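Local coordinates for protein putative arylalkylamine N-Acetyltransferase 7 (Aedes aegypti, PDB 4FD7) that probably transfers an acetyl group from acetyl-CoA to the amine of arylalkylamine-type substrates, as a GNAT-fold N-acetyltransferase, at residues Asp145-Ala150 against Leu183-Phe188. Sequence-based numbering, arbitrary orientation.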
loop_
_atom_site.group_PDB
_atom_site.type_symbol
_atom_site.label_atom_id
_atom_site.label_comp_id
_atom_site.label_asym_id
_atom_site.label_seq_id
_atom_site.Cartn_x
_atom_site.Cartn_y
_atom_site.Cartn_z
ATOM N N ASP A 145 -13.136 -11.413 -9.965
ATOM C CA ASP A 145 -13.187 -12.070 -8.672
ATOM C C ASP A 145 -11.981 -11.727 -7.802
ATOM O O ASP A 145 -11.995 -11.977 -6.599
ATOM C CB ASP A 145 -13.284 -13.587 -8.863
ATOM C CG ASP A 145 -14.613 -14.012 -9.447
ATOM O OD1 ASP A 145 -15.627 -13.311 -9.211
ATOM O OD2 ASP A 145 -14.649 -15.054 -10.145
ATOM N N HIS A 146 -10.942 -11.156 -8.402
ATOM C CA HIS A 146 -9.736 -10.831 -7.646
ATOM C C HIS A 146 -9.138 -9.495 -8.064
ATOM O O HIS A 146 -9.299 -9.066 -9.209
ATOM C CB HIS A 146 -8.672 -11.915 -7.827
ATOM C CG HIS A 146 -9.190 -13.310 -7.680
ATOM N ND1 HIS A 146 -9.494 -13.863 -6.456
ATOM C CD2 HIS A 146 -9.444 -14.268 -8.604
ATOM C CE1 HIS A 146 -9.924 -15.102 -6.631
ATOM N NE2 HIS A 146 -9.901 -15.372 -7.922
ATOM N N TYR A 147 -8.434 -8.849 -7.133
ATOM C CA TYR A 147 -7.573 -7.712 -7.481
ATOM C C TYR A 147 -6.415 -7.513 -6.504
ATOM O O TYR A 147 -6.510 -7.845 -5.338
ATOM C CB TYR A 147 -8.363 -6.412 -7.633
ATOM C CG TYR A 147 -8.992 -5.844 -6.370
ATOM C CD1 TYR A 147 -8.262 -5.044 -5.488
ATOM C CD2 TYR A 147 -10.330 -6.065 -6.087
ATOM C CE1 TYR A 147 -8.858 -4.498 -4.351
ATOM C CE2 TYR A 147 -10.927 -5.526 -4.971
ATOM C CZ TYR A 147 -10.194 -4.744 -4.108
ATOM O OH TYR A 147 -10.801 -4.215 -2.989
ATOM N N LEU A 148 -5.321 -6.946 -6.993
ATOM C CA LEU A 148 -4.155 -6.694 -6.157
ATOM C C LEU A 148 -4.408 -5.479 -5.265
ATOM O O LEU A 148 -4.610 -4.383 -5.761
ATOM C CB LEU A 148 -2.924 -6.425 -7.024
ATOM C CG LEU A 148 -1.623 -6.253 -6.241
ATOM C CD1 LEU A 148 -1.300 -7.512 -5.452
ATOM C CD2 LEU A 148 -0.482 -5.899 -7.194
ATOM N N ASN A 149 -4.392 -5.700 -3.955
ATOM C CA ASN A 149 -4.647 -4.667 -2.961
ATOM C C ASN A 149 -3.393 -4.441 -2.137
ATOM O O ASN A 149 -2.397 -5.178 -2.272
ATOM C CB ASN A 149 -5.787 -5.116 -2.055
ATOM C CG ASN A 149 -6.405 -3.976 -1.249
ATOM O OD1 ASN A 149 -6.043 -2.803 -1.384
ATOM N ND2 ASN A 149 -7.357 -4.329 -0.404
ATOM N N ALA A 150 -3.455 -3.453 -1.249
ATOM C CA ALA A 150 -2.294 -3.051 -0.465
ATOM C C ALA A 150 -2.687 -2.604 0.931
ATOM O O ALA A 150 -3.806 -2.144 1.155
ATOM C CB ALA A 150 -1.574 -1.931 -1.157
ATOM N N LEU A 183 -6.305 -6.491 -12.495
ATOM C CA LEU A 183 -6.637 -5.236 -11.849
ATOM C C LEU A 183 -5.937 -5.094 -10.526
ATOM O O LEU A 183 -5.800 -6.071 -9.784
ATOM C CB LEU A 183 -8.147 -5.213 -11.579
ATOM C CG LEU A 183 -8.860 -3.978 -11.062
ATOM C CD1 LEU A 183 -8.848 -2.852 -12.093
ATOM C CD2 LEU A 183 -10.282 -4.361 -10.742
ATOM N N SER A 184 -5.499 -3.874 -10.230
ATOM C CA SER A 184 -5.126 -3.527 -8.857
ATOM C C SER A 184 -6.048 -2.403 -8.407
ATOM O O SER A 184 -6.420 -1.557 -9.210
ATOM C CB SER A 184 -3.666 -3.066 -8.778
ATOM O OG SER A 184 -3.304 -2.790 -7.420
ATOM N N ALA A 185 -6.443 -2.404 -7.142
ATOM C CA ALA A 185 -7.170 -1.265 -6.570
ATOM C C ALA A 185 -6.713 -1.077 -5.144
ATOM O O ALA A 185 -6.315 -2.018 -4.483
ATOM C CB ALA A 185 -8.659 -1.468 -6.607
ATOM N N THR A 186 -6.770 0.153 -4.668
ATOM C CA THR A 186 -6.200 0.443 -3.362
ATOM C C THR A 186 -6.850 1.695 -2.811
ATOM O O THR A 186 -7.336 2.534 -3.579
ATOM C CB THR A 186 -4.646 0.560 -3.475
ATOM O OG1 THR A 186 -4.088 -0.757 -3.581
ATOM C CG2 THR A 186 -4.016 1.264 -2.273
ATOM N N CYS A 187 -6.933 1.791 -1.490
ATOM C CA CYS A 187 -7.344 3.038 -0.859
ATOM C C CYS A 187 -6.104 3.888 -0.642
ATOM O O CYS A 187 -5.242 3.532 0.154
ATOM C CB CYS A 187 -8.031 2.781 0.488
ATOM S SG CYS A 187 -8.486 4.324 1.310
ATOM N N PHE A 188 -5.999 4.980 -1.394
ATOM C CA PHE A 188 -4.929 5.951 -1.231
ATOM C C PHE A 188 -5.422 7.068 -0.320
ATOM O O PHE A 188 -6.440 7.721 -0.582
ATOM C CB PHE A 188 -4.468 6.471 -2.584
ATOM C CG PHE A 188 -3.928 5.396 -3.485
ATOM C CD1 PHE A 188 -4.743 4.769 -4.431
ATOM C CD2 PHE A 188 -2.608 5.004 -3.383
ATOM C CE1 PHE A 188 -4.229 3.777 -5.255
ATOM C CE2 PHE A 188 -2.091 4.006 -4.209
ATOM C CZ PHE A 188 -2.902 3.400 -5.143
HETATM O O HOH W 1 -7.908 -9.048 -11.208
HETATM O O HOH W 2 -6.560 -0.611 0.157
#
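L148 and S184 form the single bridge at which two parallel strands of the GNAT fold, 146-150 and 183-188, meet before splaying apart at 39°. This V-shaped splay, a hallmark of the family, usually makes room for acetyl-CoA; here the bridge joins the edge strand of the antiparallel sheet ending in 146-155 to that of the sheet ending in 183-188, and the two part beyond it. Both backbone bonds belong to L148: its N reaches L183 O at 3.0 Å, in the carbonyl plane on a lone pair, and its O accepts the N-H of A185, 3.0 Å from A185 N. A small hydroxyl suits position 184, because S184 OG, anti to its backbone N (chi1 -177°), donates to the same L148 O at 2.6 Å from the opposite face of the carbonyl plane; S184 OG also bonds R172 of helix 172-179. On the face that carries Y147 and A185, the single methyl of A185 lets the Y147 ring lie close against the strand, Y147 CD1 3.8 Å from A185 CB, while the Y147 hydroxyl bonds Y232 and L183 packs its CB against Y147 CB. The L148 side chain touches L175 and C176 of the helix. Beyond the bridge direct backbone bonding gives way to water: N149 OD1, which also accepts the N-H of A150, takes a bond from a water at 2.7 Å, and that water accepts the N-H of C187, 2.9 Å from C187 N.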